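Local coordinates for protein TonB-dependent siderophore receptor (Pseudomonas aeruginosa 39016, PDB 5NEC) that probably takes up ferric siderophores, and the siderophore-drug conjugates that mimic them, across the outer membrane, using energy relayed by TonB, at residues S53-P58 / R75-I80; I62-A67 / W644-I649; S151-A156 / R226-H231; L176-E181 / A187-N192. All blocks are in the same frame, centred on the assembly; numbering follows the deposited sequence.

Contact 1. Residues S53-P58 / R75-I80; sequences SVTVVP and RTVPGI
In the plug domain of the receptor, T55 and V57 of edge strand 54-57 meet T76 and V77 of the loop that follows helix 70-74. The valine pair is the centre of the contact: V57 CG2 lies 3.6 Å from V77 CG2, the two branched side chains meeting at a slant. At chi1 -176° V57 turns CG1 anti to the backbone N, leaving CG2 for V77. T55 reaches the same methyl from farther along the strand, its CG2 being 3.9 Å from V77 CG2, and the two side chains run alongside, pointing opposite ways. Strand 54-57 is an outermost strand of the small mixed sheet at the heart of the plug, where it pairs with strand 124-130. Alternation along it sends T55 and V57 to the loop while V56 faces away, and beta-branched residues suit such an extended backbone. T76 offers V57 a polar atom at van der Waals range: OG1 is 4.0 Å from both CG1 and CG2 of V57. That hydroxyl is hydrogen-bonded to A73 O in the preceding helix, which allows it to lie against methyl groups in a buried place. F599 of barrel strand 596-609 touches T55, V57 and T76.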
loop_
_atom_site.group_PDB
_atom_site.type_symbol
_atom_site.label_atom_id
_atom_site.label_comp_id
_atom_site.label_asym_id
_atom_site.label_seq_id
_atom_site.Cartn_x
_atom_site.Cartn_y
_atom_site.Cartn_z
ATOM N N SER A 53 -16.193 -7.441 0.073
ATOM C CA SER A 53 -15.801 -6.239 -0.661
ATOM C C SER A 53 -14.373 -6.381 -1.197
ATOM O O SER A 53 -13.418 -6.430 -0.424
ATOM C CB SER A 53 -15.913 -5.011 0.233
ATOM O OG SER A 53 -17.266 -4.800 0.578
ATOM N N VAL A 54 -14.236 -6.460 -2.522
ATOM C CA VAL A 54 -12.933 -6.548 -3.174
ATOM C C VAL A 54 -12.886 -5.537 -4.303
ATOM O O VAL A 54 -13.784 -5.515 -5.132
ATOM C CB VAL A 54 -12.679 -7.950 -3.755
ATOM C CG1 VAL A 54 -11.338 -7.990 -4.494
ATOM C CG2 VAL A 54 -12.735 -9.002 -2.648
ATOM N N THR A 55 -11.847 -4.710 -4.331
ATOM C CA THR A 55 -11.615 -3.780 -5.438
ATOM C C THR A 55 -10.256 -4.062 -6.059
ATOM O O THR A 55 -9.236 -4.072 -5.365
ATOM C CB THR A 55 -11.654 -2.306 -4.980
ATOM O OG1 THR A 55 -12.892 -2.041 -4.312
ATOM C CG2 THR A 55 -11.475 -1.342 -6.162
ATOM N N VAL A 56 -10.241 -4.288 -7.367
ATOM C CA VAL A 56 -8.999 -4.473 -8.092
ATOM C C VAL A 56 -8.653 -3.176 -8.836
ATOM O O VAL A 56 -9.471 -2.645 -9.567
ATOM C CB VAL A 56 -9.088 -5.684 -9.035
ATOM C CG1 VAL A 56 -7.787 -5.844 -9.825
ATOM C CG2 VAL A 56 -9.413 -6.942 -8.224
ATOM N N VAL A 57 -7.458 -2.639 -8.592
ATOM C CA VAL A 57 -6.947 -1.531 -9.389
ATOM C C VAL A 57 -6.228 -2.165 -10.568
ATOM O O VAL A 57 -5.145 -2.733 -10.389
ATOM C CB VAL A 57 -5.984 -0.614 -8.617
ATOM C CG1 VAL A 57 -5.580 0.585 -9.488
ATOM C CG2 VAL A 57 -6.632 -0.158 -7.320
ATOM N N PRO A 58 -6.833 -2.099 -11.768
ATOM C CA PRO A 58 -6.228 -2.757 -12.923
ATOM C C PRO A 58 -5.080 -1.975 -13.539
ATOM O O PRO A 58 -4.959 -0.763 -13.331
ATOM C CB PRO A 58 -7.383 -2.851 -13.908
ATOM C CG PRO A 58 -8.205 -1.644 -13.611
ATOM C CD PRO A 58 -8.040 -1.342 -12.150
ATOM N N ARG A 75 -4.772 5.990 -4.201
ATOM C CA ARG A 75 -5.658 7.154 -4.122
ATOM C C ARG A 75 -6.996 6.940 -4.848
ATOM O O ARG A 75 -7.982 7.584 -4.507
ATOM C CB ARG A 75 -4.956 8.435 -4.611
ATOM C CG ARG A 75 -5.028 8.756 -6.108
ATOM C CD ARG A 75 -4.010 9.838 -6.473
ATOM N NE ARG A 75 -4.128 10.344 -7.846
ATOM C CZ ARG A 75 -3.481 9.886 -8.927
ATOM N NH1 ARG A 75 -2.647 8.840 -8.890
ATOM N NH2 ARG A 75 -3.691 10.488 -10.091
ATOM N N THR A 76 -7.016 6.029 -5.835
ATOM C CA THR A 76 -8.248 5.631 -6.542
ATOM C C THR A 76 -9.234 4.765 -5.742
ATOM O O THR A 76 -10.346 4.575 -6.174
ATOM C CB THR A 76 -7.928 4.890 -7.876
ATOM O OG1 THR A 76 -7.042 3.785 -7.635
ATOM C CG2 THR A 76 -7.305 5.827 -8.877
ATOM N N VAL A 77 -8.824 4.221 -4.608
ATOM C CA VAL A 77 -9.700 3.412 -3.773
ATOM C C VAL A 77 -9.902 4.140 -2.449
ATOM O O VAL A 77 -8.985 4.188 -1.623
ATOM C CB VAL A 77 -9.101 2.015 -3.521
ATOM C CG1 VAL A 77 -10.024 1.195 -2.632
ATOM C CG2 VAL A 77 -8.871 1.311 -4.851
ATOM N N PRO A 78 -11.111 4.675 -2.220
ATOM C CA PRO A 78 -11.340 5.544 -1.058
ATOM C C PRO A 78 -11.289 4.802 0.259
ATOM O O PRO A 78 -11.573 3.610 0.315
ATOM C CB PRO A 78 -12.756 6.068 -1.302
ATOM C CG PRO A 78 -13.436 4.929 -2.007
ATOM C CD PRO A 78 -12.382 4.316 -2.891
ATOM N N GLY A 79 -10.921 5.516 1.316
ATOM C CA GLY A 79 -10.848 4.936 2.674
ATOM C C GLY A 79 -9.565 4.185 3.042
ATOM O O GLY A 79 -9.506 3.533 4.087
ATOM N N ILE A 80 -8.556 4.247 2.183
ATOM C CA ILE A 80 -7.252 3.651 2.469
ATOM C C ILE A 80 -6.346 4.829 2.764
ATOM O O ILE A 80 -6.061 5.617 1.870
ATOM C CB ILE A 80 -6.700 2.826 1.279
ATOM C CG1 ILE A 80 -7.721 1.761 0.865
ATOM C CG2 ILE A 80 -5.366 2.171 1.639
ATOM C CD1 ILE A 80 -7.190 0.796 -0.155
#

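Contact 2. Residues I62-A67 / W644-I649; sequences IKDTAA and WTTYDI
T65 and D64, at the C-terminal part of a short plug helix, pack against W644 of a barrel strand. The main apolar interaction is a CH-pi contact: T65 CG2 sits 3.5 Å from the centroid of the six-membered ring of W644, only 7° off the ring normal, so the methyl is centred over one face. Threonine suits the place: at chi1 63° its OG1 turns back to V61 O in the helix, and CG2, anti to the carbonyl carbon, is left to face the indole. D64 adds its CB, 3.8 Å from W644 NE1, and its carbonyl O, which meets CZ2 of W644 obliquely at 3.4 Å. The carboxylate meets T646 more loosely, OD2 being 4.0 Å from T646 CG2, the two side chains standing roughly perpendicular.

The polar ends gather on a third party. The hydroxyl of Y33 is hydrogen-bonded to both D64 OD2 and W644 NE1, and weakly to T646 OG1, so one phenol links plug and barrel.

The helix closes in a Schellman motif, with A66 at positive phi and its N bonded to K63 O at 3.0 Å. Among the surrounding elements, strand 693-700 supplies Q696, N698 and Q700, whose amides bind the carbonyls of K63, D64 and T65, while D682 and M684 of strand 674-688 touch W644.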
loop_
_atom_site.group_PDB
_atom_site.type_symbol
_atom_site.label_atom_id
_atom_site.label_comp_id
_atom_site.label_asym_id
_atom_site.label_seq_id
_atom_site.Cartn_x
_atom_site.Cartn_y
_atom_site.Cartn_z
ATOM N N ILE A 62 -3.578 2.194 -13.431
ATOM C CA ILE A 62 -2.200 2.491 -13.016
ATOM C C ILE A 62 -1.473 3.302 -14.094
ATOM O O ILE A 62 -0.818 4.287 -13.775
ATOM C CB ILE A 62 -1.423 1.197 -12.648
ATOM C CG1 ILE A 62 -2.049 0.536 -11.412
ATOM C CG2 ILE A 62 0.067 1.474 -12.396
ATOM C CD1 ILE A 62 -1.667 -0.919 -11.216
ATOM N N LYS A 63 -1.623 2.912 -15.361
ATOM C CA LYS A 63 -1.038 3.662 -16.489
ATOM C C LYS A 63 -1.716 5.016 -16.734
ATOM O O LYS A 63 -1.029 5.993 -16.904
ATOM C CB LYS A 63 -1.094 2.853 -17.787
ATOM C CG LYS A 63 -0.232 1.612 -17.764
ATOM C CD LYS A 63 -0.133 0.987 -19.153
ATOM C CE LYS A 63 0.614 -0.346 -19.121
ATOM N NZ LYS A 63 0.287 -1.188 -20.311
ATOM N N ASP A 64 -3.045 5.062 -16.743
ATOM C CA ASP A 64 -3.787 6.304 -17.050
ATOM C C ASP A 64 -3.591 7.411 -16.004
ATOM O O ASP A 64 -3.559 8.594 -16.363
ATOM C CB ASP A 64 -5.301 6.038 -17.238
ATOM C CG ASP A 64 -5.634 5.237 -18.514
ATOM O OD1 ASP A 64 -4.784 5.104 -19.420
ATOM O OD2 ASP A 64 -6.761 4.722 -18.598
ATOM N N THR A 65 -3.456 7.023 -14.731
ATOM C CA THR A 65 -3.128 7.962 -13.642
ATOM C C THR A 65 -1.634 8.289 -13.567
ATOM O O THR A 65 -1.254 9.204 -12.859
ATOM C CB THR A 65 -3.598 7.444 -12.249
ATOM O OG1 THR A 65 -2.927 6.224 -11.907
ATOM C CG2 THR A 65 -5.125 7.230 -12.212
ATOM N N ALA A 66 -0.798 7.547 -14.295
ATOM C CA ALA A 66 0.673 7.673 -14.240
ATOM C C ALA A 66 1.232 7.558 -12.811
ATOM O O ALA A 66 2.206 8.209 -12.466
ATOM C CB ALA A 66 1.130 8.958 -14.908
ATOM N N ALA A 67 0.615 6.692 -12.009
ATOM C CA ALA A 67 1.061 6.386 -10.662
ATOM C C ALA A 67 2.485 5.860 -10.674
ATOM O O ALA A 67 2.794 4.968 -11.455
ATOM C CB ALA A 67 0.139 5.347 -10.032
ATOM N N TRP A 644 -12.293 8.291 -10.959
ATOM C CA TRP A 644 -11.386 8.376 -12.108
ATOM C C TRP A 644 -12.183 8.029 -13.357
ATOM O O TRP A 644 -12.876 7.010 -13.387
ATOM C CB TRP A 644 -10.199 7.418 -11.973
ATOM C CG TRP A 644 -9.274 7.508 -13.149
ATOM C CD1 TRP A 644 -9.180 6.633 -14.189
ATOM C CD2 TRP A 644 -8.337 8.553 -13.415
ATOM N NE1 TRP A 644 -8.228 7.057 -15.081
ATOM C CE2 TRP A 644 -7.698 8.237 -14.633
ATOM C CE3 TRP A 644 -7.963 9.722 -12.729
ATOM C CZ2 TRP A 644 -6.705 9.056 -15.196
ATOM C CZ3 TRP A 644 -6.975 10.531 -13.275
ATOM C CH2 TRP A 644 -6.353 10.194 -14.504
ATOM N N THR A 645 -12.074 8.871 -14.384
ATOM C CA THR A 645 -12.809 8.667 -15.621
ATOM C C THR A 645 -12.013 9.050 -16.867
ATOM O O THR A 645 -11.248 10.019 -16.846
ATOM C CB THR A 645 -14.144 9.430 -15.591
ATOM O OG1 THR A 645 -14.911 9.063 -16.734
ATOM C CG2 THR A 645 -13.956 10.948 -15.587
ATOM N N THR A 646 -12.187 8.271 -17.938
ATOM C CA THR A 646 -11.624 8.604 -19.247
ATOM C C THR A 646 -12.699 8.580 -20.317
ATOM O O THR A 646 -13.671 7.826 -20.228
ATOM C CB THR A 646 -10.480 7.660 -19.646
ATOM O OG1 THR A 646 -10.924 6.302 -19.616
ATOM C CG2 THR A 646 -9.299 7.851 -18.698
ATOM N N TYR A 647 -12.514 9.432 -21.320
ATOM C CA TYR A 647 -13.434 9.540 -22.443
ATOM C C TYR A 647 -12.647 9.496 -23.752
ATOM O O TYR A 647 -11.727 10.294 -23.938
ATOM C CB TYR A 647 -14.246 10.834 -22.350
ATOM C CG TYR A 647 -15.436 10.838 -23.279
ATOM C CD1 TYR A 647 -16.600 10.138 -22.941
ATOM C CD2 TYR A 647 -15.397 11.517 -24.505
ATOM C CE1 TYR A 647 -17.700 10.138 -23.787
ATOM C CE2 TYR A 647 -16.486 11.511 -25.363
ATOM C CZ TYR A 647 -17.633 10.821 -24.998
ATOM O OH TYR A 647 -18.726 10.800 -25.829
ATOM N N ASP A 648 -12.997 8.552 -24.635
ATOM C CA ASP A 648 -12.430 8.455 -25.996
ATOM C C ASP A 648 -13.073 9.520 -26.906
ATOM O O ASP A 648 -13.942 9.226 -27.719
ATOM C CB ASP A 648 -12.601 7.028 -26.560
ATOM C CG ASP A 648 -11.785 5.962 -25.768
ATOM O OD1 ASP A 648 -11.083 6.309 -24.802
ATOM O OD2 ASP A 648 -11.826 4.760 -26.116
ATOM N N ILE A 649 -12.631 10.762 -26.733
ATOM C CA ILE A 649 -13.253 11.948 -27.346
ATOM C C ILE A 649 -13.085 12.018 -28.880
ATOM O O ILE A 649 -13.971 12.512 -29.574
ATOM C CB ILE A 649 -12.748 13.257 -26.666
ATOM C CG1 ILE A 649 -13.639 14.448 -27.036
ATOM C CG2 ILE A 649 -11.292 13.563 -27.021
ATOM C CD1 ILE A 649 -13.282 15.735 -26.317
#

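Contact 3. Residues S151-A156 / R226-H231; sequences SKQAKA and RVTVSH
Q153 reaches from the linker between plug and barrel to T228 and S230, two neighbouring inward-facing positions on barrel strand 225-238. In TonB-dependent receptors the plug is held inside a 22-stranded barrel, and here the chain passes from the last plug strand, 146-151, to the first barrel strand, 159-167, along the inner wall. T228 and S230 point to the linker, whereas V229 between them turns away, the alternation expected of a barrel strand with small polar residues inside and apolar ones outside.

The polar approach is made by the end of the glutamine. Q153 OE1 comes to 2.8 Å from S230 OG, while Q153 NE2 is farther from the same oxygen, at 3.5 Å. S230 OG is hydrogen-bonded to S216 OG on the adjoining strand 206-219, and the hydroxyl of T228 likewise to that of T218, so both hydroxyls are tied across to that strand. A long amide suits the linker, since the backbones are well apart: the CA atoms of Q153 and S230 are 7.6 Å from each other. A bend in the chain at chi2 (-65°) brings the amide across to the strand. Next along the linker, A154 touches R190 of strand 187-200.

The remaining touch is apolar on one side only. At chi1 -57° T228 holds CG2 anti to its backbone N, while OG1, the other branch, is the one bonded to T218 OG1; CG2 closes to 3.1 Å from Q153 OE1.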
loop_
_atom_site.group_PDB
_atom_site.type_symbol
_atom_site.label_atom_id
_atom_site.label_comp_id
_atom_site.label_asym_id
_atom_site.label_seq_id
_atom_site.Cartn_x
_atom_site.Cartn_y
_atom_site.Cartn_z
ATOM N N SER A 151 2.392 -9.660 -9.286
ATOM C CA SER A 151 3.614 -9.414 -10.073
ATOM C C SER A 151 3.435 -9.711 -11.540
ATOM O O SER A 151 2.759 -10.670 -11.901
ATOM C CB SER A 151 4.753 -10.325 -9.630
ATOM O OG SER A 151 5.165 -10.035 -8.327
ATOM N N LYS A 152 4.089 -8.924 -12.382
ATOM C CA LYS A 152 4.295 -9.294 -13.781
ATOM C C LYS A 152 5.176 -10.548 -13.824
ATOM O O LYS A 152 6.222 -10.568 -13.190
ATOM C CB LYS A 152 4.990 -8.165 -14.526
ATOM C CG LYS A 152 4.108 -6.961 -14.749
ATOM C CD LYS A 152 4.950 -5.843 -15.326
ATOM C CE LYS A 152 4.168 -4.558 -15.446
ATOM N NZ LYS A 152 5.030 -3.597 -16.184
ATOM N N GLN A 153 4.716 -11.588 -14.524
ATOM C CA GLN A 153 5.458 -12.844 -14.719
ATOM C C GLN A 153 5.719 -13.043 -16.208
ATOM O O GLN A 153 4.964 -12.550 -17.056
ATOM C CB GLN A 153 4.661 -14.066 -14.208
ATOM C CG GLN A 153 4.435 -14.138 -12.704
ATOM C CD GLN A 153 5.719 -14.317 -11.887
ATOM O OE1 GLN A 153 6.681 -14.948 -12.332
ATOM N NE2 GLN A 153 5.734 -13.753 -10.691
ATOM N N ALA A 154 6.785 -13.782 -16.512
ATOM C CA ALA A 154 7.036 -14.236 -17.881
ATOM C C ALA A 154 5.907 -15.159 -18.278
ATOM O O ALA A 154 5.430 -15.951 -17.458
ATOM C CB ALA A 154 8.375 -14.946 -17.992
ATOM N N LYS A 155 5.462 -15.007 -19.519
ATOM C CA LYS A 155 4.259 -15.674 -20.011
ATOM C C LYS A 155 4.355 -15.852 -21.525
ATOM O O LYS A 155 5.369 -15.458 -22.133
ATOM C CB LYS A 155 3.035 -14.850 -19.640
ATOM C CG LYS A 155 3.021 -13.452 -20.242
ATOM C CD LYS A 155 1.872 -12.612 -19.699
ATOM C CE LYS A 155 1.818 -11.256 -20.392
ATOM N NZ LYS A 155 0.580 -10.507 -20.050
ATOM N N ALA A 156 3.325 -16.442 -22.133
ATOM C CA ALA A 156 3.281 -16.579 -23.596
ATOM C C ALA A 156 3.149 -15.213 -24.262
ATOM O O ALA A 156 2.558 -14.299 -23.689
ATOM C CB ALA A 156 2.133 -17.480 -24.011
ATOM N N ARG A 226 4.234 -26.744 -14.584
ATOM C CA ARG A 226 4.734 -25.379 -14.784
ATOM C C ARG A 226 5.709 -25.009 -13.662
ATOM O O ARG A 226 5.457 -25.270 -12.484
ATOM C CB ARG A 226 3.565 -24.395 -14.821
ATOM C CG ARG A 226 2.561 -24.704 -15.936
ATOM C CD ARG A 226 1.232 -23.954 -15.832
ATOM N NE ARG A 226 0.347 -24.417 -14.749
ATOM C CZ ARG A 226 -0.284 -25.598 -14.711
ATOM N NH1 ARG A 226 -1.091 -25.934 -13.709
ATOM N NH2 ARG A 226 -0.108 -26.484 -15.674
ATOM N N VAL A 227 6.828 -24.419 -14.045
ATOM C CA VAL A 227 7.845 -23.965 -13.120
ATOM C C VAL A 227 8.131 -22.506 -13.427
ATOM O O VAL A 227 8.426 -22.170 -14.571
ATOM C CB VAL A 227 9.141 -24.801 -13.240
ATOM C CG1 VAL A 227 10.249 -24.251 -12.344
ATOM C CG2 VAL A 227 8.856 -26.251 -12.877
ATOM N N THR A 228 8.035 -21.655 -12.401
ATOM C CA THR A 228 8.364 -20.237 -12.517
ATOM C C THR A 228 9.418 -19.833 -11.484
ATOM O O THR A 228 9.359 -20.251 -10.330
ATOM C CB THR A 228 7.116 -19.344 -12.394
ATOM O OG1 THR A 228 6.152 -19.720 -13.388
ATOM C CG2 THR A 228 7.486 -17.895 -12.629
ATOM N N VAL A 229 10.369 -19.011 -11.928
ATOM C CA VAL A 229 11.448 -18.470 -11.115
ATOM C C VAL A 229 11.501 -16.946 -11.328
ATOM O O VAL A 229 11.705 -16.497 -12.449
ATOM C CB VAL A 229 12.826 -19.108 -11.500
ATOM C CG1 VAL A 229 13.982 -18.462 -10.734
ATOM C CG2 VAL A 229 12.828 -20.598 -11.221
ATOM N N SER A 230 11.348 -16.178 -10.253
ATOM C CA SER A 230 11.385 -14.716 -10.304
ATOM C C SER A 230 12.392 -14.165 -9.330
ATOM O O SER A 230 12.571 -14.697 -8.244
ATOM C CB SER A 230 10.020 -14.138 -9.962
ATOM O OG SER A 230 9.120 -14.450 -11.020
ATOM N N HIS A 231 13.052 -13.091 -9.716
ATOM C CA HIS A 231 13.789 -12.302 -8.779
ATOM C C HIS A 231 13.327 -10.855 -8.899
ATOM O O HIS A 231 12.999 -10.397 -9.997
ATOM C CB HIS A 231 15.300 -12.430 -8.972
ATOM C CG HIS A 231 16.078 -11.903 -7.808
ATOM N ND1 HIS A 231 16.412 -12.686 -6.722
ATOM C CD2 HIS A 231 16.495 -10.650 -7.507
ATOM C CE1 HIS A 231 17.037 -11.944 -5.824
ATOM N NE2 HIS A 231 17.094 -10.703 -6.276
#

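Contact 4. Residues L176-E181 / A187-N192; sequences LDLNQE and AAFRLN
R190 grips D177 across a beta hairpin, and its extended side chain can be traced along the way. CB starts beside N179, 3.5 Å from its OD1. CG passes over the backbone, 3.4 Å from L178 O. CD returns to N179 OD1, also at 3.5 Å, with the asparagine amide at right angles to the guanidinium; the ND2 of that amide is bonded to K155 O. NE then donates to D177 OD1 (2.8 Å, 164°), and NH2 to D177 OD2 (2.8 Å, 162°). Both oxygens use their syn lone pairs, and the carboxylate and guanidinium planes are only 4° apart, the classic side-on bidentate salt bridge, which holds the two groups nearly in one plane. NH1 bonds to Q153 O. D177 OD1 receives a further, weak bond from N192 ND2 (2.8 Å), and D177 OD2 has a second cation in K152, which would probably stabilise the buried carboxylate as an anion.

Beneath this, the antiparallel ladder runs through the hydrogen-bonded pairs L178-L191 and Q180-F189, each joined by two backbone bonds. Their side chains lie on the other face, where L178 CD2 meets F189 CD2 at 4.2 Å, apolar surface suited to the outside of a membrane barrel. The hairpin is flanked by strand 159-167 beside 172-182 and strand 206-219 beside 187-200, with the linker 152-157 lying over the polar face.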
loop_
_atom_site.group_PDB
_atom_site.type_symbol
_atom_site.label_atom_id
_atom_site.label_comp_id
_atom_site.label_asym_id
_atom_site.label_seq_id
_atom_site.Cartn_x
_atom_site.Cartn_y
_atom_site.Cartn_z
ATOM N N LEU A 176 11.428 -0.428 -18.906
ATOM C CA LEU A 176 11.568 -1.371 -19.993
ATOM C C LEU A 176 10.920 -2.661 -19.520
ATOM O O LEU A 176 11.139 -3.062 -18.392
ATOM C CB LEU A 176 13.049 -1.551 -20.332
ATOM C CG LEU A 176 13.386 -2.176 -21.702
ATOM C CD1 LEU A 176 14.719 -1.676 -22.250
ATOM C CD2 LEU A 176 13.373 -3.698 -21.636
ATOM N N ASP A 177 10.091 -3.268 -20.367
ATOM C CA ASP A 177 9.331 -4.493 -20.037
ATOM C C ASP A 177 9.372 -5.405 -21.277
ATOM O O ASP A 177 8.573 -5.264 -22.205
ATOM C CB ASP A 177 7.889 -4.146 -19.608
ATOM C CG ASP A 177 7.080 -5.362 -19.104
ATOM O OD1 ASP A 177 7.631 -6.468 -18.887
ATOM O OD2 ASP A 177 5.846 -5.209 -18.910
ATOM N N LEU A 178 10.343 -6.319 -21.268
ATOM C CA LEU A 178 10.647 -7.227 -22.374
ATOM C C LEU A 178 10.240 -8.649 -22.016
ATOM O O LEU A 178 10.640 -9.118 -20.968
ATOM C CB LEU A 178 12.149 -7.177 -22.630
ATOM C CG LEU A 178 12.704 -8.151 -23.662
ATOM C CD1 LEU A 178 13.738 -7.456 -24.516
ATOM C CD2 LEU A 178 13.285 -9.409 -23.020
ATOM N N ASN A 179 9.481 -9.322 -22.889
ATOM C CA ASN A 179 9.025 -10.713 -22.686
ATOM C C ASN A 179 9.219 -11.532 -23.981
ATOM O O ASN A 179 8.599 -11.237 -24.996
ATOM C CB ASN A 179 7.556 -10.732 -22.227
ATOM C CG ASN A 179 7.055 -12.139 -21.885
ATOM O OD1 ASN A 179 6.955 -12.521 -20.711
ATOM N ND2 ASN A 179 6.726 -12.919 -22.920
ATOM N N GLN A 180 10.062 -12.567 -23.925
ATOM C CA GLN A 180 10.467 -13.358 -25.100
ATOM C C GLN A 180 10.270 -14.855 -24.873
ATOM O O GLN A 180 10.775 -15.401 -23.900
ATOM C CB GLN A 180 11.948 -13.115 -25.388
ATOM C CG GLN A 180 12.397 -13.353 -26.824
ATOM C CD GLN A 180 12.741 -12.063 -27.559
ATOM O OE1 GLN A 180 13.419 -11.173 -27.025
ATOM N NE2 GLN A 180 12.284 -11.960 -28.796
ATOM N N GLU A 181 9.552 -15.522 -25.780
ATOM C CA GLU A 181 9.484 -16.994 -25.763
ATOM C C GLU A 181 10.818 -17.622 -26.177
ATOM O O GLU A 181 11.590 -17.028 -26.929
ATOM C CB GLU A 181 8.372 -17.506 -26.666
ATOM C CG GLU A 181 6.974 -17.183 -26.163
ATOM C CD GLU A 181 5.861 -17.804 -27.014
ATOM O OE1 GLU A 181 6.156 -18.438 -28.050
ATOM O OE2 GLU A 181 4.667 -17.645 -26.645
ATOM N N ALA A 187 8.763 -22.151 -23.021
ATOM C CA ALA A 187 9.266 -21.311 -21.949
ATOM C C ALA A 187 9.311 -19.840 -22.358
ATOM O O ALA A 187 9.178 -19.506 -23.534
ATOM C CB ALA A 187 10.652 -21.782 -21.523
ATOM N N ALA A 188 9.494 -18.968 -21.371
ATOM C CA ALA A 188 9.576 -17.524 -21.621
ATOM C C ALA A 188 10.447 -16.832 -20.580
ATOM O O ALA A 188 10.542 -17.281 -19.447
ATOM C CB ALA A 188 8.187 -16.907 -21.656
ATOM N N PHE A 189 11.110 -15.768 -21.005
ATOM C CA PHE A 189 11.956 -14.940 -20.173
ATOM C C PHE A 189 11.334 -13.552 -20.187
ATOM O O PHE A 189 10.914 -13.069 -21.243
ATOM C CB PHE A 189 13.366 -14.891 -20.762
ATOM C CG PHE A 189 14.267 -13.868 -20.126
ATOM C CD1 PHE A 189 14.698 -14.014 -18.800
ATOM C CD2 PHE A 189 14.712 -12.751 -20.854
ATOM C CE1 PHE A 189 15.548 -13.066 -18.210
ATOM C CE2 PHE A 189 15.569 -11.805 -20.266
ATOM C CZ PHE A 189 15.988 -11.967 -18.946
ATOM N N ARG A 190 11.270 -12.914 -19.022
ATOM C CA ARG A 190 10.789 -11.542 -18.920
ATOM C C ARG A 190 11.738 -10.717 -18.077
ATOM O O ARG A 190 12.225 -11.191 -17.051
ATOM C CB ARG A 190 9.384 -11.513 -18.331
ATOM C CG ARG A 190 8.722 -10.151 -18.367
ATOM C CD ARG A 190 7.245 -10.269 -18.039
ATOM N NE ARG A 190 6.529 -9.016 -18.267
ATOM C CZ ARG A 190 5.213 -8.865 -18.141
ATOM N NH1 ARG A 190 4.433 -9.889 -17.781
ATOM N NH2 ARG A 190 4.668 -7.676 -18.369
ATOM N N LEU A 191 12.008 -9.493 -18.517
ATOM C CA LEU A 191 12.859 -8.578 -17.766
ATOM C C LEU A 191 12.141 -7.244 -17.647
ATOM O O LEU A 191 11.723 -6.690 -18.665
ATOM C CB LEU A 191 14.189 -8.401 -18.482
ATOM C CG LEU A 191 15.248 -7.550 -17.780
ATOM C CD1 LEU A 191 15.571 -8.097 -16.389
ATOM C CD2 LEU A 191 16.504 -7.423 -18.639
ATOM N N ASN A 192 11.961 -6.763 -16.412
ATOM C CA ASN A 192 11.468 -5.407 -16.139
ATOM C C ASN A 192 12.592 -4.604 -15.501
ATOM O O ASN A 192 13.181 -5.040 -14.517
ATOM C CB ASN A 192 10.253 -5.420 -15.209
ATOM C CG ASN A 192 8.958 -5.572 -15.958
ATOM O OD1 ASN A 192 8.297 -4.585 -16.274
ATOM N ND2 ASN A 192 8.594 -6.809 -16.275
#

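From the N terminus, the chain opens contact 1 at 53-58 and contact 2 at 62-67 before 75-80 closes contact 1, so these two cross. They also touch, T65 lying against R75 and T76. Contact 1 folds the plug on itself, whereas contact 2 waits for 644-649, almost six hundred residues on, to pin the plug to a late barrel strand. Within that long span, contact 3 opens at 151-156 as the chain leaves the plug. The short hairpin of contact 4 forms next, and 226-231 then closes contact 3 around it. The linker of contact 3 is bonded to the hairpin of contact 4, joining the plug's exit to the early barrel wall.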